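Local atomic coordinates of uncharacterized protein (Bacteroides ovatus, PDB entry 4DQA), a protein that is of unknown function but probably binds carbohydrate, and pairs a BT_3987-like N-terminal domain with a concanavalin A-like lectin/glucanase domain. Residues N178-T183 with G281-V286; G238-G243 with N296-N301; V291-T294 with Q300-L303; L303-A308 with A313-L318. All blocks are in the same frame, centred on the assembly; numbering follows the deposited sequence. Where two conformers were deposited one is given.

Contact 1: N178-T183 with G281-V286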
loop_
_atom_site.group_PDB
_atom_site.type_symbol
_atom_site.label_atom_id
_atom_site.label_comp_id
_atom_site.label_asym_id
_atom_site.label_seq_id
_atom_site.Cartn_x
_atom_site.Cartn_y
_atom_site.Cartn_z
ATOM N N ASN A 178 24.724 5.404 -9.626
ATOM C CA ASN A 178 24.080 4.264 -8.982
ATOM C C ASN A 178 22.737 4.009 -9.675
ATOM O O ASN A 178 21.843 4.827 -9.575
ATOM C CB ASN A 178 23.858 4.602 -7.517
ATOM C CG ASN A 178 25.137 5.068 -6.845
ATOM O OD1 ASN A 178 25.955 4.261 -6.431
ATOM N ND2 ASN A 178 25.316 6.395 -6.755
ATOM N N THR A 179 22.625 2.911 -10.409
ATOM C CA THR A 179 21.419 2.619 -11.184
ATOM C C THR A 179 20.250 2.232 -10.291
ATOM O O THR A 179 20.382 1.313 -9.481
ATOM C CB THR A 179 21.679 1.420 -12.110
ATOM O OG1 THR A 179 22.735 1.744 -12.987
ATOM C CG2 THR A 179 20.459 1.067 -12.942
ATOM N N ILE A 180 19.103 2.883 -10.457
ATOM C CA ILE A 180 17.867 2.369 -9.850
ATOM C C ILE A 180 17.180 1.494 -10.875
ATOM O O ILE A 180 17.174 0.277 -10.737
ATOM C CB ILE A 180 16.979 3.460 -9.312
ATOM C CG1 ILE A 180 17.713 4.204 -8.200
ATOM C CG2 ILE A 180 15.691 2.834 -8.706
ATOM C CD1 ILE A 180 17.008 5.484 -7.778
HETATM N N MSE A 181 16.622 2.079 -11.922
HETATM C CA MSE A 181 15.889 1.311 -12.922
HETATM C C MSE A 181 15.773 2.080 -14.240
HETATM O O MSE A 181 15.669 3.312 -14.217
HETATM C CB MSE A 181 14.484 1.000 -12.375
HETATM C CG MSE A 181 13.773 2.227 -11.789
HETATM SE SE MSE A 181 12.253 1.894 -10.589
HETATM C CE MSE A 181 11.105 0.973 -11.871
ATOM N N GLY A 182 15.715 1.366 -15.363
ATOM C CA GLY A 182 15.389 1.976 -16.631
ATOM C C GLY A 182 16.245 1.478 -17.768
ATOM O O GLY A 182 16.933 0.445 -17.630
ATOM N N THR A 183 16.226 2.245 -18.852
ATOM C CA THR A 183 16.874 1.893 -20.085
ATOM C C THR A 183 17.964 2.902 -20.366
ATOM O O THR A 183 17.699 4.034 -20.749
ATOM C CB THR A 183 15.840 1.827 -21.209
ATOM O OG1 THR A 183 14.814 0.912 -20.799
ATOM C CG2 THR A 183 16.470 1.367 -22.527
ATOM N N GLY A 281 22.514 -1.461 -2.030
ATOM C CA GLY A 281 21.458 -1.181 -1.063
ATOM C C GLY A 281 20.322 -2.151 -1.222
ATOM O O GLY A 281 20.505 -3.241 -1.756
ATOM N N LYS A 282 19.164 -1.769 -0.721
ATOM C CA LYS A 282 17.975 -2.591 -0.803
ATOM C C LYS A 282 16.874 -1.879 -1.565
ATOM O O LYS A 282 16.794 -0.642 -1.559
ATOM C CB LYS A 282 17.473 -2.948 0.589
ATOM C CG LYS A 282 18.445 -3.769 1.412
ATOM C CD LYS A 282 17.860 -3.986 2.807
ATOM C CE LYS A 282 18.760 -4.738 3.737
ATOM N NZ LYS A 282 19.927 -3.883 4.120
HETATM N N MSE A 283 16.002 -2.658 -2.198
HETATM C CA MSE A 283 14.822 -2.122 -2.845
HETATM C C MSE A 283 13.610 -2.934 -2.430
HETATM O O MSE A 283 13.704 -4.110 -2.098
HETATM C CB MSE A 283 14.901 -2.151 -4.374
HETATM C CG MSE A 283 16.115 -1.423 -4.916
HETATM SE SE MSE A 283 15.860 -1.087 -6.820
HETATM C CE MSE A 283 17.719 -0.937 -7.350
ATOM N N SER A 284 12.473 -2.280 -2.521
ATOM C CA SER A 284 11.180 -2.885 -2.220
ATOM C C SER A 284 10.137 -2.202 -3.073
ATOM O O SER A 284 10.256 -1.028 -3.411
ATOM C CB SER A 284 10.889 -2.695 -0.744
ATOM O OG SER A 284 9.558 -3.065 -0.379
ATOM N N GLU A 285 9.075 -2.919 -3.424
ATOM C CA GLU A 285 7.924 -2.294 -4.094
ATOM C C GLU A 285 8.336 -1.539 -5.354
ATOM O O GLU A 285 7.961 -0.373 -5.578
ATOM C CB GLU A 285 7.150 -1.383 -3.146
ATOM C CG GLU A 285 6.539 -2.092 -1.985
ATOM C CD GLU A 285 5.479 -3.088 -2.420
ATOM O OE1 GLU A 285 4.532 -2.672 -3.124
ATOM O OE2 GLU A 285 5.612 -4.297 -2.107
ATOM N N VAL A 286 9.082 -2.242 -6.186
ATOM C CA VAL A 286 9.568 -1.704 -7.462
ATOM C C VAL A 286 8.503 -1.866 -8.532
ATOM O O VAL A 286 8.007 -2.975 -8.746
ATOM C CB VAL A 286 10.826 -2.461 -7.898
ATOM C CG1 VAL A 286 11.311 -2.001 -9.258
ATOM C CG2 VAL A 286 11.932 -2.334 -6.861
#
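M283 and V286 of strand 282-289 meet I180 and M181 inside the concanavalin A-like domain, a beta sandwich, where the bulged corner at I180 and M181 approaches the antiparallel sheet. No hydrogen bond joins the two segments, and the nearest CA pairs, I180 with M283 and M181 with V286, are 8.9 Å apart, so side chains span the gap. The tightest part is the tip of selenomethionine M283. Its chain is extended beyond CG (chi2 -164°, chi3 -156°) and brings CE end-on to the backbone, 3.6 Å from I180 O and 4.1 Å from T179 O. SE lies looser, 4.4 Å from I180 CG2. I266 of strand 264-266 packs against both M283 and V286. A classic beta bulge puts I180 and M181 both opposite L189, and a G1 bulge puts E285 and V286 both opposite Y316, which lets V286 point the same way as M283. K282 and S284, the residues flanking M283, belong to the other face of the strand; K282 is partly exposed, whereas S284 packs on L168 and I139. The second apolar touch is less certain, because selenomethionine M181 has two conformers: in the one given its chain bends at chi3 (-62°) and slides antiparallel past V286, with M181 CE 4.0 Å from V286 CG1.

Contact 2: G238-G243 with N296-N301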
loop_
_atom_site.group_PDB
_atom_site.type_symbol
_atom_site.label_atom_id
_atom_site.label_comp_id
_atom_site.label_asym_id
_atom_site.label_seq_id
_atom_site.Cartn_x
_atom_site.Cartn_y
_atom_site.Cartn_z
ATOM N N GLY A 238 8.008 14.663 -13.417
ATOM C CA GLY A 238 8.413 14.963 -12.062
ATOM C C GLY A 238 9.207 13.834 -11.424
ATOM O O GLY A 238 9.027 12.655 -11.767
ATOM N N ILE A 239 10.086 14.206 -10.501
ATOM C CA ILE A 239 10.729 13.256 -9.610
ATOM C C ILE A 239 10.204 13.554 -8.214
ATOM O O ILE A 239 10.231 14.701 -7.749
ATOM C CB ILE A 239 12.258 13.434 -9.610
ATOM C CG1 ILE A 239 12.829 13.039 -10.964
ATOM C CG2 ILE A 239 12.895 12.591 -8.502
ATOM C CD1 ILE A 239 14.297 13.334 -11.141
ATOM N N TYR A 240 9.719 12.506 -7.548
ATOM C CA TYR A 240 9.077 12.613 -6.262
ATOM C C TYR A 240 9.821 11.781 -5.228
ATOM O O TYR A 240 10.230 10.656 -5.509
ATOM C CB TYR A 240 7.627 12.088 -6.355
ATOM C CG TYR A 240 6.726 12.850 -7.294
ATOM C CD1 TYR A 240 6.742 12.595 -8.651
ATOM C CD2 TYR A 240 5.846 13.797 -6.814
ATOM C CE1 TYR A 240 5.924 13.286 -9.523
ATOM C CE2 TYR A 240 5.018 14.496 -7.686
ATOM C CZ TYR A 240 5.064 14.216 -9.034
ATOM O OH TYR A 240 4.239 14.889 -9.923
ATOM N N VAL A 241 10.002 12.346 -4.039
ATOM C CA VAL A 241 10.641 11.656 -2.935
ATOM C C VAL A 241 9.671 11.734 -1.764
ATOM O O VAL A 241 9.289 12.817 -1.346
ATOM C CB VAL A 241 11.970 12.278 -2.576
ATOM C CG1 VAL A 241 12.585 11.580 -1.378
ATOM C CG2 VAL A 241 12.925 12.219 -3.767
ATOM N N ASN A 242 9.282 10.575 -1.250
ATOM C CA ASN A 242 8.337 10.474 -0.127
ATOM C C ASN A 242 7.071 11.242 -0.426
ATOM O O ASN A 242 6.500 11.905 0.437
ATOM C CB ASN A 242 8.975 10.947 1.168
ATOM C CG ASN A 242 10.116 10.066 1.597
ATOM O OD1 ASN A 242 10.266 8.922 1.095
ATOM N ND2 ASN A 242 10.934 10.559 2.498
ATOM N N GLY A 243 6.661 11.152 -1.676
ATOM C CA GLY A 243 5.420 11.785 -2.120
ATOM C C GLY A 243 5.505 13.279 -2.414
ATOM O O GLY A 243 4.510 13.866 -2.844
ATOM N N ASN A 296 -1.205 11.839 -5.432
ATOM C CA ASN A 296 -2.028 11.136 -4.462
ATOM C C ASN A 296 -1.909 9.628 -4.615
ATOM O O ASN A 296 -1.862 8.897 -3.632
ATOM C CB ASN A 296 -3.483 11.557 -4.561
ATOM C CG ASN A 296 -3.715 12.937 -4.000
ATOM O OD1 ASN A 296 -2.932 13.425 -3.188
ATOM N ND2 ASN A 296 -4.794 13.574 -4.422
ATOM N N GLN A 297 -1.838 9.155 -5.851
ATOM C CA GLN A 297 -1.697 7.714 -6.058
ATOM C C GLN A 297 -0.345 7.228 -5.576
ATOM O O GLN A 297 -0.228 6.126 -5.043
ATOM C CB GLN A 297 -1.892 7.362 -7.537
ATOM C CG GLN A 297 -3.333 7.388 -7.970
ATOM C CD GLN A 297 -3.521 7.365 -9.473
ATOM O OE1 GLN A 297 -2.631 7.700 -10.249
ATOM N NE2 GLN A 297 -4.726 6.973 -9.894
ATOM N N LEU A 298 0.685 8.033 -5.776
ATOM C CA LEU A 298 1.996 7.652 -5.297
ATOM C C LEU A 298 2.007 7.599 -3.775
ATOM O O LEU A 298 2.491 6.628 -3.204
ATOM C CB LEU A 298 3.050 8.632 -5.786
ATOM C CG LEU A 298 3.289 8.674 -7.292
ATOM C CD1 LEU A 298 4.181 9.850 -7.629
ATOM C CD2 LEU A 298 3.932 7.404 -7.768
ATOM N N LYS A 299 1.469 8.627 -3.129
ATOM C CA LYS A 299 1.475 8.721 -1.667
ATOM C C LYS A 299 0.726 7.608 -1.003
ATOM O O LYS A 299 1.209 7.041 -0.016
ATOM C CB LYS A 299 0.860 10.029 -1.192
ATOM C CG LYS A 299 1.721 11.208 -1.429
ATOM C CD LYS A 299 0.916 12.478 -1.196
ATOM C CE LYS A 299 1.760 13.700 -1.506
ATOM N NZ LYS A 299 0.952 14.946 -1.494
ATOM N N GLN A 300 -0.451 7.287 -1.532
ATOM C CA GLN A 300 -1.322 6.371 -0.837
ATOM C C GLN A 300 -0.929 4.921 -1.029
ATOM O O GLN A 300 -1.307 4.089 -0.220
ATOM C CB GLN A 300 -2.754 6.591 -1.288
ATOM C CG GLN A 300 -3.266 7.952 -0.819
ATOM C CD GLN A 300 -4.726 8.151 -1.118
ATOM O OE1 GLN A 300 -5.086 8.894 -2.038
ATOM N NE2 GLN A 300 -5.587 7.490 -0.337
ATOM N N ASN A 301 -0.129 4.632 -2.046
ATOM C CA ASN A 301 0.195 3.245 -2.378
ATOM C C ASN A 301 1.666 2.873 -2.225
ATOM O O ASN A 301 2.100 1.852 -2.732
ATOM C CB ASN A 301 -0.274 2.919 -3.791
ATOM C CG ASN A 301 -1.758 3.011 -3.915
ATOM O OD1 ASN A 301 -2.484 2.169 -3.381
ATOM N ND2 ASN A 301 -2.232 4.087 -4.523
#
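This is helix-on-hairpin packing at the end of the larger sheet of the concanavalin A-like sandwich: L298 and K299 of helix 295-300 lie against Y240 and G243 of the beta hairpin of strands 236-241 and 244-250. N242 and G243, both with positive phi, make its tight turn, and their angles fit type I'. L298 CD1 makes a buried CH-pi contact over one face of the Y240 ring, 4.1 Å from the centroid and 20° off the normal, shifted toward the CG-CD1 rim; the two side chains cross at about a right angle. L298 also rests on A227 of strand 223-231, the hairpin's neighbour in the sheet. At the turn the backbones come close, G243 CA 5.0 Å from K299 CA, though K299 itself is exposed. Its extended chain runs alongside the glycine. K299 CE, a methylene, lies 3.1 Å from G243 O, and no hydrogen bond joins the segments; the ammonium passes on toward E295, a long and weak ion pair. At the helix end, N301 ND2 donates back to Q297 O at 2.9 Å with an N-H...O angle of 158°, on a lone pair.

Contact 3: V291-T294 with Q300-L303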
loop_
_atom_site.group_PDB
_atom_site.type_symbol
_atom_site.label_atom_id
_atom_site.label_comp_id
_atom_site.label_asym_id
_atom_site.label_seq_id
_atom_site.Cartn_x
_atom_site.Cartn_y
_atom_site.Cartn_z
ATOM N N VAL A 291 1.065 4.546 -17.093
ATOM C CA VAL A 291 0.385 5.813 -16.888
ATOM C C VAL A 291 1.240 6.681 -15.983
ATOM O O VAL A 291 2.154 6.163 -15.310
ATOM C CB VAL A 291 -0.980 5.614 -16.203
ATOM C CG1 VAL A 291 -1.869 4.761 -17.088
ATOM C CG2 VAL A 291 -0.829 4.990 -14.809
ATOM N N ALA A 292 0.962 7.982 -15.973
ATOM C CA ALA A 292 1.574 8.878 -15.008
ATOM C C ALA A 292 0.732 8.811 -13.736
ATOM O O ALA A 292 -0.407 9.287 -13.705
ATOM C CB ALA A 292 1.625 10.320 -15.541
ATOM N N ARG A 293 1.274 8.210 -12.683
ATOM C CA ARG A 293 0.542 8.138 -11.445
ATOM C C ARG A 293 0.483 9.525 -10.818
ATOM O O ARG A 293 1.467 10.275 -10.844
ATOM C CB ARG A 293 1.227 7.146 -10.498
ATOM C CG ARG A 293 1.218 5.709 -10.997
ATOM C CD ARG A 293 -0.144 5.069 -10.826
ATOM N NE ARG A 293 -0.289 4.585 -9.467
ATOM C CZ ARG A 293 -1.390 4.021 -8.989
ATOM N NH1 ARG A 293 -2.473 3.927 -9.742
ATOM N NH2 ARG A 293 -1.403 3.576 -7.744
ATOM N N THR A 294 -0.647 9.867 -10.251
ATOM C CA THR A 294 -0.786 11.174 -9.632
ATOM C C THR A 294 -0.012 11.184 -8.302
ATOM O O THR A 294 0.333 10.119 -7.759
ATOM C CB THR A 294 -2.252 11.496 -9.342
ATOM O OG1 THR A 294 -2.753 10.590 -8.357
ATOM C CG2 THR A 294 -3.134 11.378 -10.617
ATOM N N GLN A 300 -0.451 7.287 -1.532
ATOM C CA GLN A 300 -1.322 6.371 -0.837
ATOM C C GLN A 300 -0.929 4.921 -1.029
ATOM O O GLN A 300 -1.307 4.089 -0.220
ATOM C CB GLN A 300 -2.754 6.591 -1.288
ATOM C CG GLN A 300 -3.266 7.952 -0.819
ATOM C CD GLN A 300 -4.726 8.151 -1.118
ATOM O OE1 GLN A 300 -5.086 8.894 -2.038
ATOM N NE2 GLN A 300 -5.587 7.490 -0.337
ATOM N N ASN A 301 -0.129 4.632 -2.046
ATOM C CA ASN A 301 0.195 3.245 -2.378
ATOM C C ASN A 301 1.666 2.873 -2.225
ATOM O O ASN A 301 2.100 1.852 -2.732
ATOM C CB ASN A 301 -0.274 2.919 -3.791
ATOM C CG ASN A 301 -1.758 3.011 -3.915
ATOM O OD1 ASN A 301 -2.484 2.169 -3.381
ATOM N ND2 ASN A 301 -2.232 4.087 -4.523
HETATM N N MSE A 302 2.431 3.670 -1.477
HETATM C CA MSE A 302 3.869 3.436 -1.366
HETATM C C MSE A 302 4.215 2.015 -0.893
HETATM O O MSE A 302 5.194 1.431 -1.373
HETATM C CB MSE A 302 4.520 4.459 -0.417
HETATM C CG MSE A 302 4.468 5.845 -0.912
HETATM SE SE MSE A 302 5.393 7.018 0.374
HETATM C CE MSE A 302 4.431 6.431 2.018
ATOM N N LEU A 303 3.410 1.460 0.020
ATOM C CA LEU A 303 3.740 0.164 0.627
ATOM C C LEU A 303 3.147 -1.047 -0.057
ATOM O O LEU A 303 3.495 -2.187 0.269
ATOM C CB LEU A 303 3.305 0.120 2.097
ATOM C CG LEU A 303 3.872 1.203 3.002
ATOM C CD1 LEU A 303 3.306 1.025 4.400
ATOM C CD2 LEU A 303 5.396 1.189 3.021
#
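R293 and N301 stand at the two ends of the short helix 295-300, and their side chains touch across it at the surface, burying just 61 Å². The polar approach is a proximity of two donors and no hydrogen bond: R293 NH2 lies 3.4 Å from N301 ND2 and 3.9 Å from N301 CG. The side chains cross at about a right angle, with the guanidinium and amide planes turned 42° apart. The amide is held by the bond of ND2 to Q297 O, which keeps its nitrogen toward the arginine. R293 also makes a cation-pi interaction with W289 of strand 282-289; turns at chi2 (-76°) and chi3 (-82°) bend its chain toward the C-terminal end of the helix, where N301 sits. Side-chain to backbone hydrogen bonds hold both flanks: T164 OG1 is bonded to V291 O and R293 N, and R287 NH2 reaches N301 O. T294, the N-cap residue, uses its side chain to cap a backbone N in the first turn, while T294 N is bonded to Q297 OE1. This reciprocal pattern is consistent with a capping box, here starting a short helix that links two strands of the sandwich.

Contact 4: L303-A308 with A313-L318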
loop_
_atom_site.group_PDB
_atom_site.type_symbol
_atom_site.label_atom_id
_atom_site.label_comp_id
_atom_site.label_asym_id
_atom_site.label_seq_id
_atom_site.Cartn_x
_atom_site.Cartn_y
_atom_site.Cartn_z
ATOM N N LEU A 303 3.410 1.460 0.020
ATOM C CA LEU A 303 3.740 0.164 0.627
ATOM C C LEU A 303 3.147 -1.047 -0.057
ATOM O O LEU A 303 3.495 -2.187 0.269
ATOM C CB LEU A 303 3.305 0.120 2.097
ATOM C CG LEU A 303 3.872 1.203 3.002
ATOM C CD1 LEU A 303 3.306 1.025 4.400
ATOM C CD2 LEU A 303 5.396 1.189 3.021
ATOM N N GLY A 304 2.228 -0.844 -0.990
ATOM C CA GLY A 304 1.592 -1.968 -1.646
ATOM C C GLY A 304 0.509 -1.557 -2.608
ATOM O O GLY A 304 -0.181 -0.556 -2.398
ATOM N N VAL A 305 0.352 -2.339 -3.678
ATOM C CA VAL A 305 -0.746 -2.153 -4.609
ATOM C C VAL A 305 -1.222 -3.531 -5.076
ATOM O O VAL A 305 -0.501 -4.507 -4.951
ATOM C CB VAL A 305 -0.314 -1.209 -5.785
ATOM C CG1 VAL A 305 0.497 -1.955 -6.853
ATOM C CG2 VAL A 305 -1.509 -0.532 -6.408
ATOM N N ASP A 306 -2.436 -3.602 -5.627
ATOM C CA ASP A 306 -2.953 -4.855 -6.143
ATOM C C ASP A 306 -2.152 -5.193 -7.399
ATOM O O ASP A 306 -2.076 -4.384 -8.329
ATOM C CB ASP A 306 -4.418 -4.645 -6.508
ATOM C CG ASP A 306 -5.124 -5.912 -6.956
ATOM O OD1 ASP A 306 -4.478 -6.914 -7.324
ATOM O OD2 ASP A 306 -6.387 -5.883 -6.941
ATOM N N PRO A 307 -1.557 -6.391 -7.447
ATOM C CA PRO A 307 -0.795 -6.720 -8.657
ATOM C C PRO A 307 -1.625 -6.898 -9.917
ATOM O O PRO A 307 -1.043 -6.944 -11.005
ATOM C CB PRO A 307 -0.100 -8.031 -8.303
ATOM C CG PRO A 307 -0.834 -8.579 -7.149
ATOM C CD PRO A 307 -1.487 -7.449 -6.432
ATOM N N ALA A 308 -2.936 -6.989 -9.764
ATOM C CA ALA A 308 -3.875 -7.052 -10.882
ATOM C C ALA A 308 -4.193 -5.680 -11.491
ATOM O O ALA A 308 -4.961 -5.600 -12.462
ATOM C CB ALA A 308 -5.163 -7.734 -10.420
ATOM N N ALA A 313 2.705 -2.401 -15.308
ATOM C CA ALA A 313 3.455 -3.181 -16.294
ATOM C C ALA A 313 4.494 -4.111 -15.681
ATOM O O ALA A 313 4.922 -5.087 -16.301
ATOM C CB ALA A 313 4.123 -2.242 -17.319
ATOM N N LEU A 314 4.925 -3.799 -14.459
ATOM C CA LEU A 314 5.960 -4.566 -13.784
ATOM C C LEU A 314 5.831 -4.308 -12.300
ATOM O O LEU A 314 5.634 -3.163 -11.888
ATOM C CB LEU A 314 7.337 -4.103 -14.242
ATOM C CG LEU A 314 8.495 -4.854 -13.583
ATOM C CD1 LEU A 314 8.528 -6.261 -14.152
ATOM C CD2 LEU A 314 9.821 -4.140 -13.762
ATOM N N TYR A 315 5.946 -5.353 -11.493
ATOM C CA TYR A 315 5.868 -5.209 -10.030
ATOM C C TYR A 315 6.722 -6.239 -9.350
ATOM O O TYR A 315 6.428 -7.428 -9.411
ATOM C CB TYR A 315 4.409 -5.390 -9.612
ATOM C CG TYR A 315 4.056 -5.072 -8.163
ATOM C CD1 TYR A 315 4.920 -4.387 -7.311
ATOM C CD2 TYR A 315 2.825 -5.459 -7.678
ATOM C CE1 TYR A 315 4.543 -4.093 -5.985
ATOM C CE2 TYR A 315 2.451 -5.192 -6.381
ATOM C CZ TYR A 315 3.287 -4.472 -5.554
ATOM O OH TYR A 315 2.862 -4.231 -4.271
ATOM N N TYR A 316 7.771 -5.790 -8.666
ATOM C CA TYR A 316 8.533 -6.655 -7.800
ATOM C C TYR A 316 8.423 -6.151 -6.373
ATOM O O TYR A 316 8.979 -5.096 -6.030
ATOM C CB TYR A 316 10.015 -6.681 -8.205
ATOM C CG TYR A 316 10.302 -7.461 -9.471
ATOM C CD1 TYR A 316 10.134 -8.842 -9.503
ATOM C CD2 TYR A 316 10.702 -6.824 -10.638
ATOM C CE1 TYR A 316 10.387 -9.563 -10.659
ATOM C CE2 TYR A 316 10.975 -7.528 -11.790
ATOM C CZ TYR A 316 10.796 -8.909 -11.807
ATOM O OH TYR A 316 11.048 -9.639 -12.944
ATOM N N LYS A 317 7.754 -6.920 -5.522
ATOM C CA LYS A 317 7.678 -6.571 -4.103
ATOM C C LYS A 317 9.040 -6.735 -3.431
ATOM O O LYS A 317 9.420 -5.928 -2.589
ATOM C CB LYS A 317 6.635 -7.434 -3.385
ATOM C CG LYS A 317 5.239 -7.206 -3.942
ATOM C CD LYS A 317 4.117 -7.945 -3.181
ATOM C CE LYS A 317 3.896 -7.390 -1.771
ATOM N NZ LYS A 317 3.437 -5.951 -1.784
ATOM N N LEU A 318 9.738 -7.794 -3.804
ATOM C CA LEU A 318 11.022 -8.196 -3.194
ATOM C C LEU A 318 10.907 -8.456 -1.685
ATOM O O LEU A 318 11.771 -8.067 -0.908
ATOM C CB LEU A 318 12.163 -7.213 -3.550
ATOM C CG LEU A 318 12.312 -6.932 -5.026
ATOM C CD1 LEU A 318 13.429 -5.930 -5.259
ATOM C CD2 LEU A 318 12.545 -8.187 -5.843
HETATM O O HOH W 1 2.749 -4.718 0.682
HETATM O O HOH W 2 0.739 -6.159 -2.966
#
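At the Y315 ring, V305 CG1 sits off-centre above the plane and P307 lies at the edge. V305 CG1 makes a CH-pi contact, 4.3 Å from the centroid and 30° off the normal, in the one of two V305 conformers that is given. P307 CB approaches the rim 3.9 Å from Y315 CD2, with P307 CA in the ring plane, and V305 O also lies near that plane, 3.4 Å from Y315 CE2. With chi1 at -171°, the ring extends from the strand and places its hydroxyl against the backbone of V305. Y315 OH accepts from V305 N at 3.2 Å, nearly straight at 164°, and from K317 NZ at 3.1 Å, and is also bonded to E285 OE1. The K317 ammonium forms a salt bridge with E285 OE2, and two waters that accept from it donate onward, one to L303 O and the other to V305 O. An Asx turn, A308 N to D306 OD1, shapes the loop beyond. The loop thus returns from helix 295-300 over strand 282-289, where V305 lies on R287 and W289, before entering the neighbouring antiparallel strand 312-316.

How the contacts relate
Contact 1 is the core member: buried, apolar, without a bond between its segments. Contact 2 is mostly buried, yet ends in an exposed lysine, whereas contacts 3 and 4 lie at the surface. Contact 3 merely brings two polar donor groups together, while contact 4 mixes a hydrogen bond with apolar packing on a ring, and two waters bridge it. Contacts 2 and 3 hold the same helix 295-300, share Q300 and N301, and have centres about 6 Å apart; L298 CD2 packs 3.9 Å from R293 CB. L303 then hands the chain from contact 3 to contact 4. Contacts 1 and 4 rest on neighbouring strands 282-289 and 312-316, joined by E285, whose carboxylate lies on the side of contact 4 and not in the apolar core.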